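Extracellular haem-binding protein (Streptomyces reticuli, PDB 3FPW) binds and probably degrades haem outside the cell, binds iron, and, in an oligomeric assembly (here an octamer), interacts with its cognate two-component sensor kinase. Local coordinates at residues 89-94 with 114-119; 120-125 with 147-152; 166-171 with 181-186. All coordinates share one frame; numbering follows the deposited sequence.

Contact 1: 89-94 with 114-119. With PO4 (phosphate ion), chain E; PO4 (phosphate ion), chain G; PO4 (phosphate ion), chain D.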
loop_
_atom_site.group_PDB
_atom_site.type_symbol
_atom_site.label_atom_id
_atom_site.label_comp_id
_atom_site.label_asym_id
_atom_site.label_seq_id
_atom_site.Cartn_x
_atom_site.Cartn_y
_atom_site.Cartn_z
ATOM N N SER A 89 -5.508 -18.006 -14.900
ATOM C CA SER A 89 -5.190 -16.664 -15.335
ATOM C C SER A 89 -3.806 -16.697 -15.953
ATOM O O SER A 89 -2.953 -17.522 -15.568
ATOM C CB SER A 89 -5.194 -15.658 -14.161
ATOM O OG SER A 89 -6.481 -15.512 -13.576
ATOM N N VAL A 90 -3.559 -15.776 -16.882
ATOM C CA VAL A 90 -2.293 -15.746 -17.604
ATOM C C VAL A 90 -1.807 -14.305 -17.652
ATOM O O VAL A 90 -2.591 -13.373 -17.856
ATOM C CB VAL A 90 -2.441 -16.312 -19.049
ATOM C CG1 VAL A 90 -1.096 -16.305 -19.775
ATOM C CG2 VAL A 90 -2.983 -17.732 -19.008
ATOM N N ALA A 91 -0.512 -14.117 -17.436
ATOM C CA ALA A 91 0.063 -12.777 -17.562
ATOM C C ALA A 91 1.290 -12.829 -18.426
ATOM O O ALA A 91 2.079 -13.786 -18.327
ATOM C CB ALA A 91 0.440 -12.215 -16.203
ATOM N N VAL A 92 1.514 -11.768 -19.209
ATOM C CA VAL A 92 2.811 -11.618 -19.872
ATOM C C VAL A 92 3.441 -10.333 -19.346
ATOM O O VAL A 92 2.815 -9.271 -19.389
ATOM C CB VAL A 92 2.669 -11.561 -21.412
ATOM C CG1 VAL A 92 4.020 -11.362 -22.097
ATOM C CG2 VAL A 92 1.953 -12.824 -21.947
ATOM N N VAL A 93 4.653 -10.447 -18.809
ATOM C CA VAL A 93 5.344 -9.325 -18.181
ATOM C C VAL A 93 6.667 -9.063 -18.925
ATOM O O VAL A 93 7.447 -9.970 -19.211
ATOM C CB VAL A 93 5.602 -9.609 -16.664
ATOM C CG1 VAL A 93 6.464 -8.508 -16.031
ATOM C CG2 VAL A 93 4.272 -9.764 -15.901
ATOM N N ASP A 94 6.900 -7.810 -19.279
ATOM C CA ASP A 94 8.122 -7.417 -19.974
ATOM C C ASP A 94 9.340 -7.520 -19.044
ATOM O O ASP A 94 9.225 -7.414 -17.817
ATOM C CB ASP A 94 7.956 -5.943 -20.427
ATOM C CG ASP A 94 8.953 -5.543 -21.508
ATOM O OD1 ASP A 94 8.563 -5.576 -22.704
ATOM O OD2 ASP A 94 10.123 -5.240 -21.170
ATOM N N GLU A 114 -3.047 -12.338 -9.619
ATOM C CA GLU A 114 -1.769 -11.809 -9.117
ATOM C C GLU A 114 -0.672 -12.864 -9.124
ATOM O O GLU A 114 0.490 -12.552 -9.365
ATOM C CB GLU A 114 -1.935 -11.161 -7.744
ATOM C CG GLU A 114 -2.808 -9.889 -7.822
ATOM C CD GLU A 114 -2.763 -9.066 -6.536
ATOM O OE1 GLU A 114 -1.735 -9.124 -5.830
ATOM O OE2 GLU A 114 -3.742 -8.330 -6.260
ATOM N N SER A 115 -1.042 -14.115 -8.852
ATOM C CA SER A 115 -0.079 -15.206 -8.874
ATOM C C SER A 115 0.561 -15.294 -10.257
ATOM O O SER A 115 1.768 -15.405 -10.364
ATOM C CB SER A 115 -0.755 -16.529 -8.509
ATOM O OG SER A 115 0.166 -17.613 -8.524
ATOM N N ALA A 116 -0.250 -15.237 -11.310
ATOM C CA ALA A 116 0.262 -15.329 -12.679
ATOM C C ALA A 116 1.193 -14.154 -12.988
ATOM O O ALA A 116 2.297 -14.343 -13.532
ATOM C CB ALA A 116 -0.870 -15.358 -13.661
ATOM N N GLU A 117 0.779 -12.954 -12.577
ATOM C CA GLU A 117 1.608 -11.771 -12.789
ATOM C C GLU A 117 2.965 -11.898 -12.121
ATOM O O GLU A 117 4.005 -11.611 -12.733
ATOM C CB GLU A 117 0.908 -10.535 -12.239
ATOM C CG GLU A 117 0.015 -9.818 -13.181
ATOM C CD GLU A 117 -0.289 -8.418 -12.661
ATOM O OE1 GLU A 117 -0.809 -8.346 -11.528
ATOM O OE2 GLU A 117 0.015 -7.408 -13.352
ATOM N N ARG A 118 2.970 -12.320 -10.862
ATOM C CA ARG A 118 4.224 -12.418 -10.130
ATOM C C ARG A 118 5.123 -13.509 -10.677
ATOM O O ARG A 118 6.339 -13.336 -10.703
ATOM C CB ARG A 118 3.976 -12.593 -8.641
ATOM C CG ARG A 118 3.341 -11.358 -8.061
ATOM C CD ARG A 118 3.179 -11.481 -6.556
ATOM N NE ARG A 118 2.871 -10.169 -5.997
ATOM C CZ ARG A 118 3.567 -9.588 -5.034
ATOM N NH1 ARG A 118 4.597 -10.223 -4.458
ATOM N NH2 ARG A 118 3.201 -8.385 -4.618
ATOM N N LYS A 119 4.535 -14.637 -11.082
ATOM C CA LYS A 119 5.346 -15.680 -11.704
ATOM C C LYS A 119 6.028 -15.189 -12.971
ATOM O O LYS A 119 7.197 -15.487 -13.196
ATOM C CB LYS A 119 4.522 -16.926 -12.043
ATOM C CG LYS A 119 4.034 -17.651 -10.803
ATOM C CD LYS A 119 3.301 -18.901 -11.222
ATOM C CE LYS A 119 2.496 -19.522 -10.086
ATOM N NZ LYS A 119 1.682 -20.700 -10.568
HETATM P P PO4 E . 1.601 -7.709 -8.505
HETATM O O1 PO4 E . 1.494 -8.181 -9.937
HETATM O O2 PO4 E . 0.867 -8.655 -7.569
HETATM O O3 PO4 E . 3.059 -7.653 -8.099
HETATM O O4 PO4 E . 0.990 -6.325 -8.410
HETATM P P PO4 G . 5.474 -7.024 -2.655
HETATM O O1 PO4 G . 6.125 -8.363 -2.930
HETATM O O2 PO4 G . 4.125 -7.223 -2.000
HETATM O O3 PO4 G . 6.381 -6.234 -1.737
HETATM O O4 PO4 G . 5.286 -6.263 -3.949
HETATM P P PO4 D . -1.415 -21.185 -8.291
HETATM O O1 PO4 D . -1.802 -21.900 -9.581
HETATM O O2 PO4 D . -1.485 -22.215 -7.191
HETATM O O3 PO4 D . 0.011 -20.773 -8.462
HETATM O O4 PO4 D . -2.254 -19.946 -7.901
#
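One face of the central antiparallel sheet of this HbpS-like domain carries helix 112-126, and here its segment 114-119 lies on strand 89-94 through the small side chains of Ala91 and Ala116. The short axes come within 6.7 Å and run at 31° to each other, in roughly the same direction. The CB of Ala91 points into the helix and packs on its backbone, 3.6 Å from the CA of Glu117. From the helix side, the CB of Ala116 reaches back to the strand and rests 3.6 Å from the carbonyl O of Ser89; the CB of Ala91 and the CB of Ala116 are 4.2 Å apart. Val93 continues the row: with CG1 anti to the backbone N (chi1 174°), CG2 is left beside the N and comes to 3.7 Å from the O of Glu117. Val90 and Val92 point to the other face of the sheet, onto helix 67-83.

The aliphatic part of Glu117 belongs to the packing, its CG lying 3.9 Å from the CB of Ala91, while its OE2 is hydrogen-bonded to Thr99 on the neighbouring strand. Arg118 faces away from the strand. Its extended chain carries the guanidinium out between two phosphate ions: NE donates to O2 of the chain E phosphate at 3.0 Å, while NH1 and NH2 grip O1 and O2 of the chain G phosphate. The NZ of Lys119 bonds O3 of the chain D phosphate at 2.7 Å, one partner among several beside Asp179 and backbone carbonyls. The phosphates probably come from the crystallisation liquor. The chemistry is thus divided: methyl groups let helix and sheet approach closely, while Arg118 makes an anion-binding place that need not be physiological.

Contact 2: 120-125 with 147-152. With PO4 (phosphate ion), chain G.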
loop_
_atom_site.group_PDB
_atom_site.type_symbol
_atom_site.label_atom_id
_atom_site.label_comp_id
_atom_site.label_asym_id
_atom_site.label_seq_id
_atom_site.Cartn_x
_atom_site.Cartn_y
_atom_site.Cartn_z
ATOM N N ALA A 120 5.282 -14.490 -13.818
ATOM C CA ALA A 120 5.859 -13.940 -15.036
ATOM C C ALA A 120 7.022 -12.966 -14.736
ATOM O O ALA A 120 8.078 -13.008 -15.397
ATOM C CB ALA A 120 4.759 -13.249 -15.868
ATOM N N PHE A 121 6.808 -12.076 -13.778
ATOM C CA PHE A 121 7.832 -11.122 -13.380
ATOM C C PHE A 121 9.081 -11.883 -12.897
ATOM O O PHE A 121 10.216 -11.503 -13.169
ATOM C CB PHE A 121 7.252 -10.278 -12.221
ATOM C CG PHE A 121 8.203 -9.246 -11.664
ATOM C CD1 PHE A 121 8.964 -9.504 -10.519
ATOM C CD2 PHE A 121 8.323 -8.000 -12.274
ATOM C CE1 PHE A 121 9.845 -8.540 -10.004
ATOM C CE2 PHE A 121 9.184 -7.034 -11.743
ATOM C CZ PHE A 121 9.945 -7.314 -10.626
ATOM N N THR A 122 8.868 -12.971 -12.163
ATOM C CA THR A 122 9.983 -13.689 -11.557
ATOM C C THR A 122 10.793 -14.406 -12.623
ATOM O O THR A 122 12.042 -14.374 -12.621
ATOM C CB THR A 122 9.469 -14.656 -10.500
ATOM O OG1 THR A 122 8.761 -13.884 -9.522
ATOM C CG2 THR A 122 10.618 -15.386 -9.832
ATOM N N ALA A 123 10.085 -15.045 -13.552
ATOM C CA ALA A 123 10.747 -15.735 -14.652
ATOM C C ALA A 123 11.597 -14.795 -15.519
ATOM O O ALA A 123 12.727 -15.150 -15.916
ATOM C CB ALA A 123 9.721 -16.446 -15.520
ATOM N N VAL A 124 11.080 -13.606 -15.829
ATOM C CA VAL A 124 11.809 -12.693 -16.700
ATOM C C VAL A 124 12.958 -12.017 -15.960
ATOM O O VAL A 124 13.953 -11.646 -16.563
ATOM C CB VAL A 124 10.909 -11.641 -17.403
ATOM C CG1 VAL A 124 10.516 -10.549 -16.448
ATOM C CG2 VAL A 124 11.659 -11.041 -18.618
ATOM N N SER A 125 12.825 -11.885 -14.642
ATOM C CA SER A 125 13.884 -11.294 -13.827
ATOM C C SER A 125 15.145 -12.146 -13.780
ATOM O O SER A 125 16.254 -11.600 -13.793
ATOM C CB SER A 125 13.399 -11.040 -12.406
ATOM O OG SER A 125 12.469 -9.971 -12.378
ATOM N N PRO A 147 10.903 -8.113 -3.396
ATOM C CA PRO A 147 9.575 -7.620 -3.710
ATOM C C PRO A 147 9.113 -8.003 -5.107
ATOM O O PRO A 147 9.902 -7.996 -6.064
ATOM C CB PRO A 147 9.741 -6.096 -3.601
ATOM C CG PRO A 147 10.733 -5.961 -2.518
ATOM C CD PRO A 147 11.749 -7.050 -2.833
ATOM N N GLY A 148 7.834 -8.352 -5.203
ATOM C CA GLY A 148 7.173 -8.556 -6.497
ATOM C C GLY A 148 7.348 -9.957 -7.055
ATOM O O GLY A 148 6.803 -10.290 -8.108
ATOM N N THR A 149 8.092 -10.785 -6.331
ATOM C CA THR A 149 8.402 -12.147 -6.797
ATOM C C THR A 149 7.466 -13.256 -6.288
ATOM O O THR A 149 6.761 -13.104 -5.282
ATOM C CB THR A 149 9.848 -12.542 -6.461
ATOM O OG1 THR A 149 10.001 -12.603 -5.041
ATOM C CG2 THR A 149 10.833 -11.494 -7.038
ATOM N N LEU A 150 7.461 -14.369 -7.006
ATOM C CA LEU A 150 6.751 -15.564 -6.579
ATOM C C LEU A 150 7.505 -16.755 -7.118
ATOM O O LEU A 150 7.494 -17.014 -8.316
ATOM C CB LEU A 150 5.303 -15.541 -7.084
ATOM C CG LEU A 150 4.486 -16.758 -6.673
ATOM C CD1 LEU A 150 4.551 -17.028 -5.183
ATOM C CD2 LEU A 150 3.018 -16.558 -7.133
ATOM N N PHE A 151 8.183 -17.468 -6.222
ATOM C CA PHE A 151 9.060 -18.565 -6.605
ATOM C C PHE A 151 8.275 -19.884 -6.601
ATOM O O PHE A 151 8.447 -20.752 -5.736
ATOM C CB PHE A 151 10.222 -18.617 -5.625
ATOM C CG PHE A 151 11.278 -17.593 -5.911
ATOM C CD1 PHE A 151 11.093 -16.255 -5.582
ATOM C CD2 PHE A 151 12.457 -17.958 -6.553
ATOM C CE1 PHE A 151 12.073 -15.301 -5.848
ATOM C CE2 PHE A 151 13.438 -16.998 -6.830
ATOM C CZ PHE A 151 13.249 -15.675 -6.487
ATOM N N LEU A 152 7.389 -20.017 -7.566
ATOM C CA LEU A 152 6.434 -21.107 -7.598
ATOM C C LEU A 152 6.212 -21.442 -9.065
ATOM O O LEU A 152 5.999 -20.539 -9.885
ATOM C CB LEU A 152 5.132 -20.630 -6.949
ATOM C CG LEU A 152 3.952 -21.583 -6.957
ATOM C CD1 LEU A 152 4.255 -22.827 -6.093
ATOM C CD2 LEU A 152 2.718 -20.839 -6.473
HETATM P P PO4 G . 5.474 -7.024 -2.655
HETATM O O1 PO4 G . 6.125 -8.363 -2.930
HETATM O O2 PO4 G . 4.125 -7.223 -2.000
HETATM O O3 PO4 G . 6.381 -6.234 -1.737
HETATM O O4 PO4 G . 5.286 -6.263 -3.949
#
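The irregular segment 147-152 passes along the side of helix 112-126, nearest at Thr122 and Thr149, whose CA atoms are 5.2 Å apart. Thr122 makes the polar link: the N of Leu150 donates to its OG1 at 2.9 Å in a fairly straight bond (163°). That oxygen sits beside the backbone N of its own residue (chi1 -59°), where it is also hydrogen-bonded to the O of Arg118 one helical turn earlier, so the hydroxyl ties the loop to the helix backbone. A valine in place of Thr122 would probably leave the N of Leu150 without its OG1 acceptor and the loop less firmly tied to the helix. The same rotation turns the CG2 methyl of Thr122 over the face of the Phe151 ring in a CH-pi contact, 4.2 Å from the centroid and almost on the ring normal. Phe151, at the centre of an inverse gamma turn, also meets the ring of Trp126.

Phe121 reaches the other end of the segment. With CG anti to the backbone N (chi1 179°), its ring extends beside the loop and brings CD1 to 3.3 Å from the O of Gly148; the CG2 of Thr149 lies at the ring edge. Gly148 has a positive phi of 86°, which favours glycine, and a CB there would sit tightly against the CE1 of Phe121. Its N donates to O1 of the chain G phosphate at 2.8 Å.

Beyond the contact, the O of Phe151 bonds Thr142 of a second subunit, and Phe121 packs on Pro110 of a third. This is a coil segment anchored to a helix by a threonine side chain and an aromatic ring, placed where subunits of the octamer meet.

Contact 3: 166-171 with 181-186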
loop_
_atom_site.group_PDB
_atom_site.type_symbol
_atom_site.label_atom_id
_atom_site.label_comp_id
_atom_site.label_asym_id
_atom_site.label_seq_id
_atom_site.Cartn_x
_atom_site.Cartn_y
_atom_site.Cartn_z
ATOM N N ALA A 166 10.622 -11.208 -22.014
ATOM C CA ALA A 166 9.313 -11.302 -21.388
ATOM C C ALA A 166 9.244 -12.556 -20.526
ATOM O O ALA A 166 10.044 -13.482 -20.683
ATOM C CB ALA A 166 8.217 -11.338 -22.452
ATOM N N GLY A 167 8.283 -12.572 -19.621
ATOM C CA GLY A 167 7.937 -13.809 -18.912
ATOM C C GLY A 167 6.467 -14.069 -19.129
ATOM O O GLY A 167 5.673 -13.131 -19.185
ATOM N N ILE A 168 6.085 -15.343 -19.237
ATOM C CA ILE A 168 4.687 -15.733 -19.289
ATOM C C ILE A 168 4.393 -16.511 -18.012
ATOM O O ILE A 168 5.134 -17.447 -17.676
ATOM C CB ILE A 168 4.412 -16.638 -20.491
ATOM C CG1 ILE A 168 4.757 -15.895 -21.779
ATOM C CG2 ILE A 168 2.950 -17.076 -20.471
ATOM C CD1 ILE A 168 4.707 -16.767 -23.038
ATOM N N GLY A 169 3.366 -16.084 -17.281
ATOM C CA GLY A 169 3.000 -16.710 -16.014
ATOM C C GLY A 169 1.571 -17.215 -16.030
ATOM O O GLY A 169 0.700 -16.588 -16.596
ATOM N N VAL A 170 1.341 -18.389 -15.436
ATOM C CA VAL A 170 0.018 -19.012 -15.416
ATOM C C VAL A 170 -0.248 -19.471 -14.023
ATOM O O VAL A 170 0.664 -19.971 -13.342
ATOM C CB VAL A 170 -0.047 -20.230 -16.358
ATOM C CG1 VAL A 170 -1.421 -20.949 -16.272
ATOM C CG2 VAL A 170 0.200 -19.762 -17.776
ATOM N N ALA A 171 -1.473 -19.284 -13.580
ATOM C CA ALA A 171 -1.839 -19.777 -12.252
ATOM C C ALA A 171 -3.285 -20.228 -12.247
ATOM O O ALA A 171 -4.067 -19.773 -13.079
ATOM C CB ALA A 171 -1.613 -18.649 -11.209
ATOM N N GLN A 181 3.259 -26.067 -17.640
ATOM C CA GLN A 181 2.929 -26.682 -18.929
ATOM C C GLN A 181 2.167 -25.699 -19.810
ATOM O O GLN A 181 2.478 -25.534 -20.989
ATOM C CB GLN A 181 2.087 -27.942 -18.711
ATOM C CG GLN A 181 1.684 -28.715 -19.966
ATOM C CD GLN A 181 0.964 -30.027 -19.625
ATOM O OE1 GLN A 181 -0.236 -30.167 -19.853
ATOM N NE2 GLN A 181 1.695 -30.974 -19.053
ATOM N N TYR A 182 1.160 -25.046 -19.248
ATOM C CA TYR A 182 0.363 -24.130 -20.068
ATOM C C TYR A 182 1.145 -22.864 -20.426
ATOM O O TYR A 182 0.978 -22.313 -21.524
ATOM C CB TYR A 182 -0.934 -23.765 -19.355
ATOM C CG TYR A 182 -1.744 -24.985 -18.966
ATOM C CD1 TYR A 182 -1.919 -26.031 -19.860
ATOM C CD2 TYR A 182 -2.353 -25.068 -17.735
ATOM C CE1 TYR A 182 -2.655 -27.144 -19.519
ATOM C CE2 TYR A 182 -3.090 -26.170 -17.376
ATOM C CZ TYR A 182 -3.243 -27.210 -18.281
ATOM O OH TYR A 182 -3.985 -28.328 -17.947
ATOM N N ALA A 183 2.008 -22.412 -19.522
ATOM C CA ALA A 183 2.890 -21.279 -19.823
ATOM C C ALA A 183 3.792 -21.623 -21.013
ATOM O O ALA A 183 3.950 -20.834 -21.919
ATOM C CB ALA A 183 3.748 -20.888 -18.598
ATOM N N ARG A 184 4.377 -22.819 -20.998
ATOM C CA ARG A 184 5.211 -23.255 -22.101
ATOM C C ARG A 184 4.419 -23.363 -23.399
ATOM O O ARG A 184 4.961 -23.106 -24.473
ATOM C CB ARG A 184 5.866 -24.606 -21.788
ATOM C CG ARG A 184 6.987 -24.533 -20.739
ATOM C CD ARG A 184 7.788 -25.836 -20.724
ATOM N NE ARG A 184 6.947 -27.004 -20.488
ATOM C CZ ARG A 184 6.644 -27.468 -19.275
ATOM N NH1 ARG A 184 7.117 -26.870 -18.197
ATOM N NH2 ARG A 184 5.881 -28.549 -19.140
ATOM N N ALA A 185 3.154 -23.771 -23.317
ATOM C CA ALA A 185 2.296 -23.835 -24.499
ATOM C C ALA A 185 2.063 -22.453 -25.096
ATOM O O ALA A 185 1.988 -22.291 -26.314
ATOM C CB ALA A 185 0.959 -24.491 -24.150
ATOM N N GLY A 186 1.946 -21.448 -24.228
ATOM C CA GLY A 186 1.854 -20.068 -24.692
ATOM C C GLY A 186 3.143 -19.592 -25.347
ATOM O O GLY A 186 3.124 -19.023 -26.434
#
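Strand 166-171 and helix segment 181-186 run in broadly opposed directions, their short axes at 142° and 7.4 Å apart at closest approach. This is alpha/beta packing within the HbpS-like domain: the C-terminal helix 176-187 follows the last strand in the chain and lies against one face of the sheet, beside helix 67-83. The CA atoms come nearest at Val170 and Ala183, 5.7 Å apart.

Ala183 is the centre of the contact. Its CB fits between the two branched strand residues, 3.8 Å from the CG2 of Val170 and 4.3 Å from the CG2 of Ile168. Val170 holds CG1 anti to its backbone N (chi1 176°), which directs CG2 onto the helix backbone, 3.7 Å from the N of Ala183, and places CG1 at the edge of the Tyr182 ring, near the ring plane. Farther along the helix Ile168 extends its chain until CD1 lies 4.0 Å from the C of Gly186.

The ring of Tyr182 packs on Ala80 and Ala81 of helix 67-83, and its OH is hydrogen-bonded to Asp84 and Arg86 beyond the end of that helix. What touches the strand is chiefly the base of this side chain, with the CB of Tyr182 4.2 Å from the CG1 of Val170.

How the contacts relate
Contacts 1 and 3 are buried and share the sheet: strands 89-94 and 163-171 are neighbours, paired at Ala91 with Gly169 and Val93 with Gly167, and helices 112-126 and 176-187 lie on opposite faces. Both use alanines and branched residues against backbone. Contact 2 takes up the next turns of helix 112-126 and is only partly buried; a side-chain to backbone hydrogen bond and aromatic rings replace the plain methyl packing. Contacts 1 and 2 meet at Arg118 and Leu150 and share the chain G phosphate. Both reach other subunits, whereas no other protein chain touches contact 3, which stays inside its own subunit.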